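Side-chain contacts in Lmo0181 protein (Listeria monocytogenes serovar 1/2a, PDB 5F7V), which binds the cyclic alpha-glucan cycloalternan and probably hands it to an ABC transporter in the cell membrane for uptake: residues I285-S288 / K293-A296; Y183-Q188 / T213-E218. All coordinates share one frame; numbering follows the deposited sequence.

Contact 1: I285-S288 / K293-A296; sequences IGVS and KKEA
V287, on strand 278-287, meets the first turn of the helix that begins at K294, and the meeting is made by one methyl. With chi1 at 176°, CG1 is anti to the backbone nitrogen, and that puts it against the root of the lysine chain: V287 CG1 lies 3.9 Å from K294 CG and 4.0 Å from K294 CA. The methyl meets the lysine chain at a slant and bears on its flank. The backbones are close here, with 6.6 Å between V287 CA and K294 CA. L91 and A297 also touch the buried V287. In fold terms this is a tight strand-to-helix connection in one lobe of a solute-binding protein of the PBP clan: a short loop follows strand 278-287, K293 takes the N-cap position and helix 294-306 packs over the strand it came from. G286 is backbone-bonded to F72, and V287 to A89. One residue on, S288 contributes its carbonyl rather than its side chain. The outer methylene of the lysine passes beside it, S288 O to K294 CE measuring 3.4 Å, a carbon-oxygen approach that the neighbouring ammonium may polarise. K294 is extended as far as CE and then bends, with chi4 69°; the ammonium thereby stays 4.1 Å from S288 O at K294 NZ and bonds instead to the carbonyls of K289 and S291. S288 OG turns to the loop as well and accepts the backbone N-H of D290, the bond of an ST turn.

Contact 2: Y183-Q188 / T213-E218; sequences YKVAAQ and THLTNE
V185 and L215 bring two helices into contact, 179-187 and 206-220, in a lobe of this type of bilobed solute-binding fold; the V185 side chain is about 8 Å from a bound glucose unit. The apolar part of the contact rests on three residues. The side chains of V185 and L215 meet end to end, V185 CG1 standing 4.0 Å from L215 CD1. The valine's other methyl, CG2, also faces that leucine methyl at 4.2 Å, so CD1 sits against both branches of the fork. The leucine's CG is beside its backbone nitrogen (chi1 -61°), and from there CD1 is carried out to the valine. The backbones stand well apart, 8.6 Å between V185 CA and L215 CA, and side chains bridge the distance; Q175 touches both residues.

The second apolar meeting is with an aromatic rim. V185 CG1 approaches H214 CD2 at 4.0 Å, lying in the plane of the imidazole, so the methyl meets an edge while the ring itself stacks on W153. That stack and a hydrogen bond from ND1 to E157 fix the ring, whose chi1 of 147° is off the usual staggered position.

The polar link runs through water. Q188 OE1, which also receives the indole N-H of W153, is bridged to the histidine by water 1, held in the imidazole plane at 3.0 Å from H214 NE2.

Overall arrangement
From the N terminus the chain comes first to contact 2, where 24 residues separate segments 183-188 and 213-218, and later to contact 1, where four residues separate segments 285-288 and 293-296, between strand 278-287 and helix 294-306. The two closures follow in series, neither nested nor crossed. They lie on opposite sides of the chain's centre, with contact centres 39 Å apart and nearest atoms about 17 Å apart. Strand 278-287 relates them: its early residues H279 and F281 touch Y183 beside contact 2, while its far end takes part in contact 1. Contact 2 joins helix to helix; contact 1 joins the end of an interior sheet strand to the helix that follows it.

Contact 1: I285-S288 / K293-A296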
# COMPACT_ATOMS: atom_id res chain seq x y z
N ILE A 285 5.60 -8.14 -10.36
CA ILE A 285 6.96 -8.18 -10.90
C ILE A 285 6.85 -8.11 -12.41
O ILE A 285 6.15 -8.90 -13.04
CB ILE A 285 7.72 -9.41 -10.42
CG1 ILE A 285 7.82 -9.39 -8.91
CG2 ILE A 285 9.06 -9.49 -11.11
CD1 ILE A 285 8.42 -10.65 -8.31
N GLY A 286 7.55 -7.12 -12.95
CA GLY A 286 7.68 -6.88 -14.37
C GLY A 286 9.03 -7.34 -14.88
O GLY A 286 9.96 -7.50 -14.12
N VAL A 287 9.09 -7.59 -16.18
CA VAL A 287 10.33 -8.01 -16.85
C VAL A 287 10.73 -6.87 -17.78
O VAL A 287 9.89 -6.33 -18.51
CB VAL A 287 10.11 -9.31 -17.63
CG1 VAL A 287 11.36 -9.72 -18.41
CG2 VAL A 287 9.71 -10.40 -16.66
N SER A 288 11.98 -6.45 -17.72
CA SER A 288 12.43 -5.38 -18.61
C SER A 288 12.28 -5.76 -20.09
O SER A 288 12.69 -6.82 -20.53
CB SER A 288 13.90 -5.03 -18.36
OG SER A 288 14.37 -4.16 -19.36
N LYS A 293 17.37 -11.84 -20.89
CA LYS A 293 17.17 -12.98 -20.00
C LYS A 293 15.69 -13.05 -19.61
O LYS A 293 15.36 -13.34 -18.46
CB LYS A 293 18.04 -12.80 -18.76
CG LYS A 293 19.53 -12.70 -19.03
CD LYS A 293 20.30 -12.32 -17.79
CE LYS A 293 21.66 -11.79 -18.21
NZ LYS A 293 22.45 -11.29 -17.08
N LYS A 294 14.81 -12.82 -20.58
CA LYS A 294 13.40 -12.70 -20.24
C LYS A 294 12.80 -14.03 -19.78
O LYS A 294 11.98 -14.01 -18.88
CB LYS A 294 12.59 -12.18 -21.40
CG LYS A 294 12.98 -10.78 -21.85
CD LYS A 294 11.94 -10.27 -22.83
CE LYS A 294 12.12 -8.83 -23.24
NZ LYS A 294 13.33 -8.70 -24.07
N GLU A 295 13.21 -15.16 -20.32
CA GLU A 295 12.64 -16.42 -19.88
C GLU A 295 12.96 -16.65 -18.41
O GLU A 295 12.07 -17.00 -17.63
CB GLU A 295 13.15 -17.58 -20.75
CG GLU A 295 12.56 -18.94 -20.41
CD GLU A 295 11.05 -19.03 -20.47
OE1 GLU A 295 10.42 -18.31 -21.30
OE2 GLU A 295 10.47 -19.85 -19.68
N ALA A 296 14.23 -16.46 -18.04
CA ALA A 296 14.63 -16.65 -16.65
C ALA A 296 13.95 -15.66 -15.72
O ALA A 296 13.52 -16.00 -14.63
CB ALA A 296 16.14 -16.52 -16.52

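Contact 2: Y183-Q188 / T213-E218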
# COMPACT_ATOMS: atom_id res chain seq x y z
N TYR A 183 -7.60 9.32 -1.44
CA TYR A 183 -8.64 8.80 -2.35
C TYR A 183 -9.56 7.87 -1.57
O TYR A 183 -10.74 7.75 -1.87
CB TYR A 183 -8.11 8.17 -3.63
CG TYR A 183 -7.31 6.89 -3.54
CD1 TYR A 183 -7.93 5.67 -3.47
CD2 TYR A 183 -5.93 6.89 -3.55
CE1 TYR A 183 -7.22 4.49 -3.44
CE2 TYR A 183 -5.19 5.73 -3.53
CZ TYR A 183 -5.85 4.54 -3.45
OH TYR A 183 -5.12 3.38 -3.46
N LYS A 184 -9.02 7.17 -0.57
CA LYS A 184 -9.85 6.35 0.33
C LYS A 184 -10.72 7.18 1.26
O LYS A 184 -11.91 6.93 1.38
CB LYS A 184 -8.93 5.44 1.11
CG LYS A 184 -9.63 4.65 2.19
CD LYS A 184 -8.70 3.88 3.11
CE LYS A 184 -7.78 4.78 3.95
NZ LYS A 184 -6.78 3.96 4.67
N VAL A 185 -10.13 8.14 1.96
CA VAL A 185 -10.89 8.94 2.93
C VAL A 185 -11.96 9.77 2.23
O VAL A 185 -13.07 9.91 2.74
CB VAL A 185 -9.93 9.79 3.81
CG1 VAL A 185 -10.73 10.62 4.78
CG2 VAL A 185 -9.03 8.84 4.59
N ALA A 186 -11.65 10.28 1.04
CA ALA A 186 -12.70 10.94 0.22
C ALA A 186 -13.86 9.99 -0.08
O ALA A 186 -15.03 10.36 0.10
CB ALA A 186 -12.10 11.45 -1.08
N ALA A 187 -13.52 8.75 -0.44
CA ALA A 187 -14.58 7.77 -0.71
C ALA A 187 -15.40 7.43 0.51
O ALA A 187 -16.58 7.12 0.39
CB ALA A 187 -13.95 6.51 -1.29
N GLN A 188 -14.82 7.53 1.70
CA GLN A 188 -15.60 7.36 2.93
C GLN A 188 -16.67 8.43 3.17
O GLN A 188 -17.52 8.27 4.04
CB GLN A 188 -14.64 7.33 4.12
CG GLN A 188 -13.74 6.09 4.19
CD GLN A 188 -12.62 6.21 5.18
OE1 GLN A 188 -12.46 7.20 5.90
NE2 GLN A 188 -11.80 5.17 5.18
N THR A 213 -10.71 17.98 5.86
CA THR A 213 -10.79 18.68 7.13
C THR A 213 -10.88 17.72 8.30
O THR A 213 -10.26 17.98 9.37
CB THR A 213 -11.96 19.67 7.11
OG1 THR A 213 -11.79 20.55 5.99
CG2 THR A 213 -12.06 20.48 8.42
N HIS A 214 -11.56 16.60 8.14
CA HIS A 214 -11.61 15.57 9.16
C HIS A 214 -10.18 15.12 9.51
O HIS A 214 -9.85 14.97 10.69
CB HIS A 214 -12.54 14.45 8.67
CG HIS A 214 -12.15 13.08 9.12
ND1 HIS A 214 -12.33 12.55 10.39
CD2 HIS A 214 -11.63 12.10 8.36
CE1 HIS A 214 -11.89 11.31 10.38
NE2 HIS A 214 -11.48 11.02 9.18
N LEU A 215 -9.34 14.88 8.50
CA LEU A 215 -7.93 14.50 8.73
C LEU A 215 -7.10 15.65 9.31
O LEU A 215 -6.39 15.48 10.31
CB LEU A 215 -7.25 14.00 7.47
CG LEU A 215 -7.90 12.75 6.85
CD1 LEU A 215 -7.23 12.47 5.52
CD2 LEU A 215 -7.85 11.56 7.78
N THR A 216 -7.18 16.84 8.71
CA THR A 216 -6.24 17.89 9.14
C THR A 216 -6.60 18.46 10.49
O THR A 216 -5.68 18.82 11.25
CB THR A 216 -6.12 18.98 8.08
OG1 THR A 216 -7.37 19.60 7.87
CG2 THR A 216 -5.61 18.44 6.74
N ASN A 217 -7.89 18.50 10.83
CA ASN A 217 -8.25 19.02 12.15
C ASN A 217 -7.72 18.15 13.26
O ASN A 217 -7.46 18.69 14.36
CB ASN A 217 -9.77 19.10 12.29
CG ASN A 217 -10.39 20.36 11.75
OD1 ASN A 217 -9.70 21.28 11.37
ND2 ASN A 217 -11.70 20.42 11.80
N GLU A 218 -7.55 16.85 13.04
CA GLU A 218 -6.95 16.01 14.08
C GLU A 218 -5.55 16.46 14.44
O GLU A 218 -5.10 16.35 15.58
CB GLU A 218 -6.90 14.57 13.61
CG GLU A 218 -8.29 14.00 13.55
CD GLU A 218 -8.35 12.51 13.33
OE1 GLU A 218 -7.47 12.00 12.62
OE2 GLU A 218 -9.35 11.93 13.85
O HOH W 1 -10.58 8.50 7.89